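Side-chain contacts in fibronectin-binding protein BBK32 (Borrelia burgdorferi, PDB 6N1L), which binds fibronectin and, through its complement inhibitory domain, binds the complement protease C1r and so probably blocks the classical pathway: residues G15-Y18 and N19-A23; F37-K40 and L41-Y45; N121-E124 and A125-I129. All coordinates share one frame; numbering follows the deposited sequence.

Overall arrangement
The chain is an elongated, all-helical bundle, and each contact is a local one within a single helix. Contacts 1 and 2 both lie on helix 9-44, towards opposite ends, with centres about 33 Å apart; contact 3 follows much later, at the start of helix 122-147. Contact 1 lies across the chain's centre from the other two, about 26 Å from contact 3 between centres. Contacts 2 and 3 have centres about 15 Å apart and touch: Ser38 OG is 3.0 Å from Tyr123 OH, a probable hydrogen bond, and Leu41 packs on the Tyr123 ring. The end of one helix is thus joined to the beginning of another.

Contact 1 (G15-Y18 and N19-A23); sequences GVKY and NVDSA
In helix 9-44, the long first helix of the bundle, two successive turns meet through i to i+4 contacts, Asn19 folding back on Gly15 and Ser22 on Tyr18. Asn19 ND2 donates to Gly15 O at 2.8 Å in a nearly straight bond (172° at the hydrogen), and the acceptor lies close to the plane of the side-chain amide. The same oxygen takes the ordinary helical bond from Asn19 N at 3.1 Å. These two donors arrive from opposite faces of the Gly15 carbonyl plane, so a single residue grips the oxygen twice. Asn19 CG sits beside its own backbone N (chi1 -77°), which turns the amide back along the helix toward the preceding turn.

Ser22 repeats the double grip three residues further on: Ser22 OG donates to Tyr18 O at 3.0 Å, and the Ser22 backbone N reaches that oxygen from the other face of the carbonyl plane. The Tyr18 ring extends over this hydroxyl, with Ser22 OG beneath one face toward the rim, 3.6 Å from Tyr18 CZ. At the ring edge, in plane, stands Asn19 ND2, 3.7 Å from Tyr18 CD2, the amide turned almost perpendicular to the ring (86°).

On the buried side, Val16 CG1 and Val20 CG2 lie side by side 3.9 Å apart, and both valines pack on Leu102 of helix 93-117. Helix 122-147 supplies Gln144, whose NE2 donates to both Lys17 O and Asp21 OD1, tying the polar flank of this helix to a neighbour. The other carboxylate oxygen, Asp21 OD2, lies 4.5 Å from Lys17 NZ, beyond a salt bridge, though the opposite charges probably still attract weakly.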
ATOM      1  N   GLY A  15      15.212  11.262  -6.856  1.00 48.11           N
ATOM      2  CA  GLY A  15      14.125  11.485  -5.917  1.00 46.61           C
ATOM      3  C   GLY A  15      12.890  10.659  -6.236  1.00 45.45           C
ATOM      4  O   GLY A  15      12.251  10.111  -5.336  1.00 42.77           O
ATOM      5  N   VAL A  16      12.538  10.550  -7.519  1.00 41.72           N
ATOM      6  CA  VAL A  16      11.366   9.752  -7.873  1.00 42.22           C
ATOM      7  C   VAL A  16      11.633   8.274  -7.613  1.00 46.47           C
ATOM      8  O   VAL A  16      10.787   7.561  -7.053  1.00 38.97           O
ATOM      9  CB  VAL A  16      10.961  10.025  -9.331  1.00 42.71           C
ATOM     10  CG1 VAL A  16      10.030   8.937  -9.847  1.00 36.50           C
ATOM     11  CG2 VAL A  16      10.306  11.400  -9.432  1.00 38.32           C
ATOM     12  N   LYS A  17      12.835   7.802  -7.959  1.00 46.57           N
ATOM     13  CA  LYS A  17      13.176   6.404  -7.725  1.00 47.29           C
ATOM     14  C   LYS A  17      13.113   6.059  -6.241  1.00 44.17           C
ATOM     15  O   LYS A  17      12.593   5.002  -5.864  1.00 47.42           O
ATOM     16  CB  LYS A  17      14.563   6.102  -8.294  1.00 52.71           C
ATOM     17  CG  LYS A  17      15.016   4.667  -8.069  1.00 57.91           C
ATOM     18  CD  LYS A  17      16.529   4.565  -7.951  1.00 61.19           C
ATOM     19  CE  LYS A  17      16.933   3.350  -7.124  1.00 63.02           C
ATOM     20  NZ  LYS A  17      18.023   3.693  -6.171  1.00 62.40           N
ATOM     21  N   TYR A  18      13.613   6.947  -5.381  1.00 42.38           N
ATOM     22  CA  TYR A  18      13.584   6.673  -3.949  1.00 45.70           C
ATOM     23  C   TYR A  18      12.153   6.597  -3.432  1.00 46.37           C
ATOM     24  O   TYR A  18      11.799   5.690  -2.666  1.00 39.95           O
ATOM     25  CB  TYR A  18      14.355   7.742  -3.177  1.00 45.94           C
ATOM     26  CG  TYR A  18      14.126   7.623  -1.690  1.00 49.67           C
ATOM     27  CD1 TYR A  18      14.790   6.651  -0.947  1.00 53.40           C
ATOM     28  CD2 TYR A  18      13.236   8.463  -1.028  1.00 47.20           C
ATOM     29  CE1 TYR A  18      14.577   6.518   0.413  1.00 53.35           C
ATOM     30  CE2 TYR A  18      13.018   8.337   0.338  1.00 50.85           C
ATOM     31  CZ  TYR A  18      13.693   7.366   1.052  1.00 54.56           C
ATOM     32  OH  TYR A  18      13.480   7.234   2.411  1.00 54.07           O
ATOM     33  N   ASN A  19      11.318   7.560  -3.824  1.00 41.56           N
ATOM     34  CA  ASN A  19       9.971   7.606  -3.269  1.00 39.39           C
ATOM     35  C   ASN A  19       9.092   6.497  -3.833  1.00 39.81           C
ATOM     36  O   ASN A  19       8.230   5.971  -3.114  1.00 33.51           O
ATOM     37  CB  ASN A  19       9.355   8.984  -3.504  1.00 39.59           C
ATOM     38  CG  ASN A  19       9.901  10.028  -2.545  1.00 42.80           C
ATOM     39  OD1 ASN A  19       9.380  10.208  -1.443  1.00 41.55           O
ATOM     40  ND2 ASN A  19      10.967  10.717  -2.956  1.00 39.83           N
ATOM     41  N   VAL A  20       9.298   6.113  -5.098  1.00 37.02           N
ATOM     42  CA  VAL A  20       8.555   4.985  -5.651  1.00 35.93           C
ATOM     43  C   VAL A  20       8.962   3.689  -4.951  1.00 40.22           C
ATOM     44  O   VAL A  20       8.110   2.860  -4.591  1.00 34.87           O
ATOM     45  CB  VAL A  20       8.761   4.909  -7.174  1.00 36.90           C
ATOM     46  CG1 VAL A  20       8.163   3.628  -7.728  1.00 36.97           C
ATOM     47  CG2 VAL A  20       8.120   6.124  -7.841  1.00 34.80           C
ATOM     48  N   ASP A  21      10.264   3.505  -4.722  1.00 37.47           N
ATOM     49  CA  ASP A  21      10.724   2.324  -3.993  1.00 39.87           C
ATOM     50  C   ASP A  21      10.117   2.267  -2.602  1.00 36.65           C
ATOM     51  O   ASP A  21       9.691   1.199  -2.142  1.00 36.50           O
ATOM     52  CB  ASP A  21      12.250   2.319  -3.889  1.00 44.69           C
ATOM     53  CG  ASP A  21      12.923   1.604  -5.049  1.00 54.81           C
ATOM     54  OD1 ASP A  21      12.212   1.049  -5.921  1.00 54.41           O
ATOM     55  OD2 ASP A  21      14.177   1.606  -5.091  1.00 60.71           O
ATOM     56  N   SER A  22      10.077   3.408  -1.907  1.00 36.68           N
ATOM     57  CA  SER A  22       9.463   3.450  -0.587  1.00 37.94           C
ATOM     58  C   SER A  22       7.974   3.151  -0.659  1.00 34.25           C
ATOM     59  O   SER A  22       7.418   2.534   0.253  1.00 33.02           O
ATOM     60  CB  SER A  22       9.693   4.809   0.062  1.00 39.55           C
ATOM     61  OG  SER A  22      11.079   5.104   0.144  1.00 41.59           O
ATOM     62  N   ALA A  23       7.302   3.600  -1.717  1.00 32.81           N
ATOM     63  CA  ALA A  23       5.878   3.301  -1.849  1.00 31.26           C
ATOM     64  C   ALA A  23       5.663   1.813  -2.066  1.00 32.54           C
ATOM     65  O   ALA A  23       4.717   1.225  -1.510  1.00 30.63           O
ATOM     66  CB  ALA A  23       5.273   4.108  -3.004  1.00 29.46           C
TER

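Contact 2 (F37-K40 and L41-Y45); sequences FSTK and LTQMY
Phe37 and Leu41, one turn apart, make the apolar part of this contact: Leu41 CD1 lies over one face of the Phe37 ring, 4.1 Å from its centroid and 20° off the normal, a CH-pi contact. Leu41 CD1 is offset toward the rim and comes nearest to Phe37 CE1, at 3.9 Å. Phe37 CG is anti to the backbone N (chi1 -170°), which carries the ring forward along the helix to meet the leucine.

Around the helix, Gln43 runs beside both Thr39 and Lys40. Its CG rests 3.2 Å from Thr39 O, the oxygen that also accepts the backbone bond from Gln43 N at 2.8 Å. Beyond CG the glutamine is extended, and its amide ends with NE2 4.0 Å from Thr39 CB and with OE1 3.7 Å from Lys40 CD. The lysine reaches this place by a bend at chi2 (-48°), after which its chain is straight. Thr39 OG1 is bonded to Leu36 O, within its own helix.

A second shell fixes these groups. Lys40 NZ is in a salt bridge with Glu60 of helix 51-61, and Leu41 touches Ala61 at the end of that helix. Phe37 stacks with the Phe64 ring and meets Tyr123 of helix 122-147 edge-to-face, while Ser38 OG bonds to Tyr34 O in the preceding turn. With Phe37 buried among Phe64 and Tyr123 on one flank and Thr39, Lys40 and Gln43 on another, this is the pattern of an amphipathic helix in a helical bundle, here in the last turns of helix 9-44.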
ATOM      1  N   PHE A  37      -3.044 -10.809   9.649  1.00 26.87           N
ATOM      2  CA  PHE A  37      -4.390 -10.671  10.199  1.00 30.47           C
ATOM      3  C   PHE A  37      -5.247 -11.870   9.805  1.00 32.54           C
ATOM      4  O   PHE A  37      -5.880 -12.509  10.655  1.00 31.37           O
ATOM      5  CB  PHE A  37      -4.983  -9.348   9.689  1.00 28.88           C
ATOM      6  CG  PHE A  37      -6.275  -8.915  10.325  1.00 33.37           C
ATOM      7  CD1 PHE A  37      -6.733  -9.445  11.514  1.00 33.09           C
ATOM      8  CD2 PHE A  37      -7.032  -7.929   9.711  1.00 38.67           C
ATOM      9  CE1 PHE A  37      -7.921  -9.008  12.063  1.00 33.75           C
ATOM     10  CE2 PHE A  37      -8.219  -7.491  10.256  1.00 44.25           C
ATOM     11  CZ  PHE A  37      -8.663  -8.027  11.438  1.00 39.65           C
ATOM     12  N   SER A  38      -5.225 -12.219   8.509  1.00 32.02           N
ATOM     13  CA  SER A  38      -5.994 -13.362   8.014  1.00 29.49           C
ATOM     14  C   SER A  38      -5.674 -14.648   8.768  1.00 31.42           C
ATOM     15  O   SER A  38      -6.587 -15.403   9.131  1.00 35.17           O
ATOM     16  CB  SER A  38      -5.739 -13.559   6.518  1.00 36.20           C
ATOM     17  OG  SER A  38      -6.189 -12.438   5.782  1.00 37.72           O
ATOM     18  N   THR A  39      -4.391 -14.910   9.032  1.00 29.90           N
ATOM     19  CA  THR A  39      -4.032 -16.148   9.721  1.00 34.90           C
ATOM     20  C   THR A  39      -4.533 -16.168  11.162  1.00 34.79           C
ATOM     21  O   THR A  39      -4.900 -17.237  11.662  1.00 33.29           O
ATOM     22  CB  THR A  39      -2.520 -16.403   9.684  1.00 32.09           C
ATOM     23  OG1 THR A  39      -1.805 -15.443  10.475  1.00 31.90           O
ATOM     24  CG2 THR A  39      -2.007 -16.377   8.248  1.00 35.82           C
ATOM     25  N   LYS A  40      -4.567 -15.014  11.841  1.00 31.39           N
ATOM     26  CA  LYS A  40      -5.099 -14.984  13.204  1.00 32.41           C
ATOM     27  C   LYS A  40      -6.590 -15.288  13.222  1.00 35.99           C
ATOM     28  O   LYS A  40      -7.084 -15.963  14.137  1.00 34.72           O
ATOM     29  CB  LYS A  40      -4.849 -13.622  13.856  1.00 33.80           C
ATOM     30  CG  LYS A  40      -3.427 -13.152  13.902  1.00 32.71           C
ATOM     31  CD  LYS A  40      -2.467 -14.199  14.411  1.00 29.44           C
ATOM     32  CE  LYS A  40      -1.062 -13.663  14.392  1.00 34.58           C
ATOM     33  NZ  LYS A  40      -0.095 -14.673  14.837  1.00 34.14           N
ATOM     34  N   LEU A  41      -7.327 -14.766  12.238  1.00 32.31           N
ATOM     35  CA  LEU A  41      -8.754 -15.032  12.138  1.00 35.13           C
ATOM     36  C   LEU A  41      -9.004 -16.499  11.830  1.00 42.71           C
ATOM     37  O   LEU A  41      -9.940 -17.105  12.371  1.00 40.13           O
ATOM     38  CB  LEU A  41      -9.383 -14.141  11.060  1.00 33.11           C
ATOM     39  CG  LEU A  41      -9.322 -12.631  11.338  1.00 36.05           C
ATOM     40  CD1 LEU A  41      -9.751 -11.837  10.110  1.00 38.67           C
ATOM     41  CD2 LEU A  41     -10.167 -12.233  12.543  1.00 37.89           C
ATOM     42  N   THR A  42      -8.164 -17.089  10.975  1.00 38.16           N
ATOM     43  CA  THR A  42      -8.269 -18.518  10.698  1.00 42.54           C
ATOM     44  C   THR A  42      -7.957 -19.342  11.939  1.00 41.84           C
ATOM     45  O   THR A  42      -8.710 -20.259  12.293  1.00 47.67           O
ATOM     46  CB  THR A  42      -7.334 -18.898   9.551  1.00 43.46           C
ATOM     47  OG1 THR A  42      -7.824 -18.330   8.331  1.00 44.73           O
ATOM     48  CG2 THR A  42      -7.256 -20.411   9.412  1.00 48.28           C
ATOM     49  N   GLN A  43      -6.861 -19.013  12.630  1.00 37.21           N
ATOM     50  CA  GLN A  43      -6.433 -19.802  13.784  1.00 40.09           C
ATOM     51  C   GLN A  43      -7.477 -19.789  14.891  1.00 46.49           C
ATOM     52  O   GLN A  43      -7.726 -20.819  15.532  1.00 45.00           O
ATOM     53  CB  GLN A  43      -5.097 -19.276  14.323  1.00 39.11           C
ATOM     54  CG  GLN A  43      -3.890 -19.672  13.502  1.00 34.08           C
ATOM     55  CD  GLN A  43      -2.730 -18.724  13.697  1.00 39.97           C
ATOM     56  OE1 GLN A  43      -2.727 -17.915  14.623  1.00 39.82           O
ATOM     57  NE2 GLN A  43      -1.748 -18.814  12.827  1.00 35.91           N
ATOM     58  N   MET A  44      -8.097 -18.634  15.140  1.00 43.39           N
ATOM     59  CA  MET A  44      -8.996 -18.533  16.285  1.00 50.90           C
ATOM     60  C   MET A  44     -10.283 -19.330  16.094  1.00 53.75           C
ATOM     61  O   MET A  44     -10.975 -19.597  17.084  1.00 58.01           O
ATOM     62  CB  MET A  44      -9.300 -17.059  16.591  1.00 49.66           C
ATOM     63  CG  MET A  44     -10.174 -16.337  15.579  1.00 47.33           C
ATOM     64  SD  MET A  44     -10.479 -14.611  16.039  1.00 47.70           S
ATOM     65  CE  MET A  44     -12.014 -14.776  16.934  1.00 55.38           C
ATOM     66  N   TYR A  45     -10.615 -19.735  14.866  1.00 55.07           N
ATOM     67  CA  TYR A  45     -11.744 -20.629  14.616  1.00 56.10           C
ATOM     68  C   TYR A  45     -11.311 -22.035  14.214  1.00 56.11           C
ATOM     69  O   TYR A  45     -12.148 -22.813  13.738  1.00 60.81           O
ATOM     70  CB  TYR A  45     -12.666 -20.065  13.525  1.00 60.06           C
ATOM     71  CG  TYR A  45     -13.433 -18.816  13.905  1.00 64.24           C
ATOM     72  CD1 TYR A  45     -14.796 -18.868  14.182  1.00 69.45           C
ATOM     73  CD2 TYR A  45     -12.803 -17.580  13.954  1.00 63.35           C
ATOM     74  CE1 TYR A  45     -15.502 -17.721  14.526  1.00 71.98           C
ATOM     75  CE2 TYR A  45     -13.499 -16.431  14.297  1.00 63.91           C
ATOM     76  CZ  TYR A  45     -14.844 -16.505  14.580  1.00 69.28           C
ATOM     77  OH  TYR A  45     -15.526 -15.355  14.915  1.00 71.23           O
TER

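Contact 3 (N121-E124 and A125-I129); sequences NLYE and AYKAI
Lys127 crosses the Tyr123 ring obliquely and lies alongside Glu124 in the first turns of helix 122-147, a helix of the bundle whose N-cap is Asn121. Followed outward, Lys127 CB lies 3.6 Å from Tyr123 O, the acceptor of its own backbone N-H. CG comes 4.1 Å from CE2 of the Tyr123 ring, and CD continues past the same ring atom. CE is still 4.0 Å from Tyr123 CE2, and at the same time it meets the carboxylate of Glu124. NZ completes the path with a salt bridge to that carboxylate, 3.2 Å from Glu124 OE2 and 3.4 Å from OE1; both are weak as hydrogen bonds. A bend at chi3 (-70°) in the lysine and another at chi2 (-60°) in the glutamate set the two chains pointing the same way.

The carboxylate also sits near the N-terminal end of the helix, where the helix dipole would probably suit its negative charge. The cap itself uses Asn121 OD1, which accepts from Glu124 N at 2.9 Å on a lone pair, in the plane of the carbonyl; the backbone O of Asn121 takes the N-H of Ala125.

On the flank turned to the bundle, Leu122 and Tyr126 run side by side, with Leu122 CD1 3.8 Å from Tyr126 CE2, and both pack on Leu69 of helix 66-87. Next to that leucine contact, the edge of the tyrosine ring faces the backbone, Tyr126 CD2 standing 3.5 Å from Leu122 O.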
ATOM      1  N   ASN A 121     -15.870  -2.568   9.522  1.00 51.60           N
ATOM      2  CA  ASN A 121     -15.161  -3.792   9.866  1.00 49.00           C
ATOM      3  C   ASN A 121     -13.753  -3.767   9.279  1.00 43.95           C
ATOM      4  O   ASN A 121     -13.591  -3.595   8.067  1.00 44.33           O
ATOM      5  CB  ASN A 121     -15.944  -4.990   9.342  1.00 46.27           C
ATOM      6  CG  ASN A 121     -15.294  -6.309   9.688  1.00 51.18           C
ATOM      7  OD1 ASN A 121     -14.485  -6.838   8.921  1.00 47.20           O
ATOM      8  ND2 ASN A 121     -15.663  -6.865  10.838  1.00 53.73           N
ATOM      9  N   LEU A 122     -12.741  -3.954  10.136  1.00 45.26           N
ATOM     10  CA  LEU A 122     -11.349  -3.799   9.705  1.00 42.72           C
ATOM     11  C   LEU A 122     -10.973  -4.827   8.645  1.00 43.32           C
ATOM     12  O   LEU A 122     -10.340  -4.492   7.637  1.00 38.95           O
ATOM     13  CB  LEU A 122     -10.398  -3.902  10.900  1.00 45.31           C
ATOM     14  CG  LEU A 122      -8.923  -3.704  10.520  1.00 41.88           C
ATOM     15  CD1 LEU A 122      -8.747  -2.410   9.713  1.00 39.48           C
ATOM     16  CD2 LEU A 122      -7.989  -3.710  11.725  1.00 37.36           C
ATOM     17  N   TYR A 123     -11.329  -6.096   8.862  1.00 41.43           N
ATOM     18  CA  TYR A 123     -11.000  -7.103   7.861  1.00 41.91           C
ATOM     19  C   TYR A 123     -11.668  -6.788   6.527  1.00 42.04           C
ATOM     20  O   TYR A 123     -11.070  -6.982   5.461  1.00 41.28           O
ATOM     21  CB  TYR A 123     -11.393  -8.502   8.343  1.00 45.95           C
ATOM     22  CG  TYR A 123     -10.799  -9.576   7.465  1.00 41.60           C
ATOM     23  CD1 TYR A 123      -9.421  -9.768   7.422  1.00 47.75           C
ATOM     24  CD2 TYR A 123     -11.598 -10.363   6.656  1.00 46.21           C
ATOM     25  CE1 TYR A 123      -8.859 -10.731   6.603  1.00 49.60           C
ATOM     26  CE2 TYR A 123     -11.046 -11.337   5.839  1.00 50.30           C
ATOM     27  CZ  TYR A 123      -9.674 -11.513   5.820  1.00 48.98           C
ATOM     28  OH  TYR A 123      -9.107 -12.474   5.012  1.00 58.14           O
ATOM     29  N   GLU A 124     -12.907  -6.297   6.568  1.00 41.58           N
ATOM     30  CA  GLU A 124     -13.585  -5.895   5.343  1.00 44.57           C
ATOM     31  C   GLU A 124     -12.876  -4.724   4.675  1.00 38.07           C
ATOM     32  O   GLU A 124     -12.873  -4.629   3.443  1.00 40.14           O
ATOM     33  CB  GLU A 124     -15.037  -5.524   5.641  1.00 49.94           C
ATOM     34  CG  GLU A 124     -15.897  -6.694   6.093  1.00 51.01           C
ATOM     35  CD  GLU A 124     -15.971  -7.782   5.044  1.00 54.44           C
ATOM     36  OE1 GLU A 124     -16.315  -7.460   3.885  1.00 56.08           O
ATOM     37  OE2 GLU A 124     -15.681  -8.953   5.378  1.00 57.69           O
ATOM     38  N   ALA A 125     -12.301  -3.819   5.467  1.00 38.75           N
ATOM     39  CA  ALA A 125     -11.555  -2.696   4.899  1.00 38.42           C
ATOM     40  C   ALA A 125     -10.340  -3.192   4.122  1.00 35.28           C
ATOM     41  O   ALA A 125     -10.109  -2.778   2.978  1.00 37.53           O
ATOM     42  CB  ALA A 125     -11.142  -1.728   6.010  1.00 37.47           C
ATOM     43  N   TYR A 126      -9.569  -4.104   4.720  1.00 33.56           N
ATOM     44  CA  TYR A 126      -8.456  -4.734   4.010  1.00 35.44           C
ATOM     45  C   TYR A 126      -8.940  -5.427   2.742  1.00 37.47           C
ATOM     46  O   TYR A 126      -8.380  -5.224   1.661  1.00 35.10           O
ATOM     47  CB  TYR A 126      -7.735  -5.733   4.927  1.00 37.05           C
ATOM     48  CG  TYR A 126      -6.669  -5.136   5.817  1.00 32.71           C
ATOM     49  CD1 TYR A 126      -5.393  -4.846   5.330  1.00 32.55           C
ATOM     50  CD2 TYR A 126      -6.936  -4.857   7.157  1.00 34.10           C
ATOM     51  CE1 TYR A 126      -4.418  -4.308   6.140  1.00 32.85           C
ATOM     52  CE2 TYR A 126      -5.971  -4.316   7.986  1.00 36.69           C
ATOM     53  CZ  TYR A 126      -4.709  -4.036   7.479  1.00 31.01           C
ATOM     54  OH  TYR A 126      -3.759  -3.492   8.291  1.00 30.96           O
ATOM     55  N   LYS A 127     -10.005  -6.235   2.850  1.00 34.95           N
ATOM     56  CA  LYS A 127     -10.521  -6.935   1.678  1.00 39.23           C
ATOM     57  C   LYS A 127     -10.907  -5.974   0.560  1.00 39.55           C
ATOM     58  O   LYS A 127     -10.762  -6.301  -0.622  1.00 42.54           O
ATOM     59  CB  LYS A 127     -11.724  -7.805   2.065  1.00 41.60           C
ATOM     60  CG  LYS A 127     -11.361  -9.246   2.364  1.00 48.94           C
ATOM     61  CD  LYS A 127     -12.551 -10.164   2.108  1.00 56.19           C
ATOM     62  CE  LYS A 127     -13.651  -9.949   3.143  1.00 57.10           C
ATOM     63  NZ  LYS A 127     -15.003 -10.350   2.630  1.00 63.23           N
ATOM     64  N   ALA A 128     -11.382  -4.781   0.908  1.00 39.52           N
ATOM     65  CA  ALA A 128     -11.739  -3.810  -0.113  1.00 40.67           C
ATOM     66  C   ALA A 128     -10.540  -3.300  -0.916  1.00 40.22           C
ATOM     67  O   ALA A 128     -10.739  -2.800  -2.028  1.00 37.35           O
ATOM     68  CB  ALA A 128     -12.470  -2.633   0.533  1.00 40.25           C
ATOM     69  N   ILE A 129      -9.310  -3.385  -0.401  1.00 32.71           N
ATOM     70  CA  ILE A 129      -8.197  -2.716  -1.064  1.00 28.49           C
ATOM     71  C   ILE A 129      -7.075  -3.643  -1.497  1.00 27.03           C
ATOM     72  O   ILE A 129      -6.152  -3.194  -2.177  1.00 28.21           O
ATOM     73  CB  ILE A 129      -7.632  -1.552  -0.213  1.00 30.99           C
ATOM     74  CG1 ILE A 129      -7.193  -1.998   1.188  1.00 32.81           C
ATOM     75  CG2 ILE A 129      -8.682  -0.442  -0.098  1.00 35.22           C
ATOM     76  CD1 ILE A 129      -5.793  -2.555   1.264  1.00 31.43           C
TER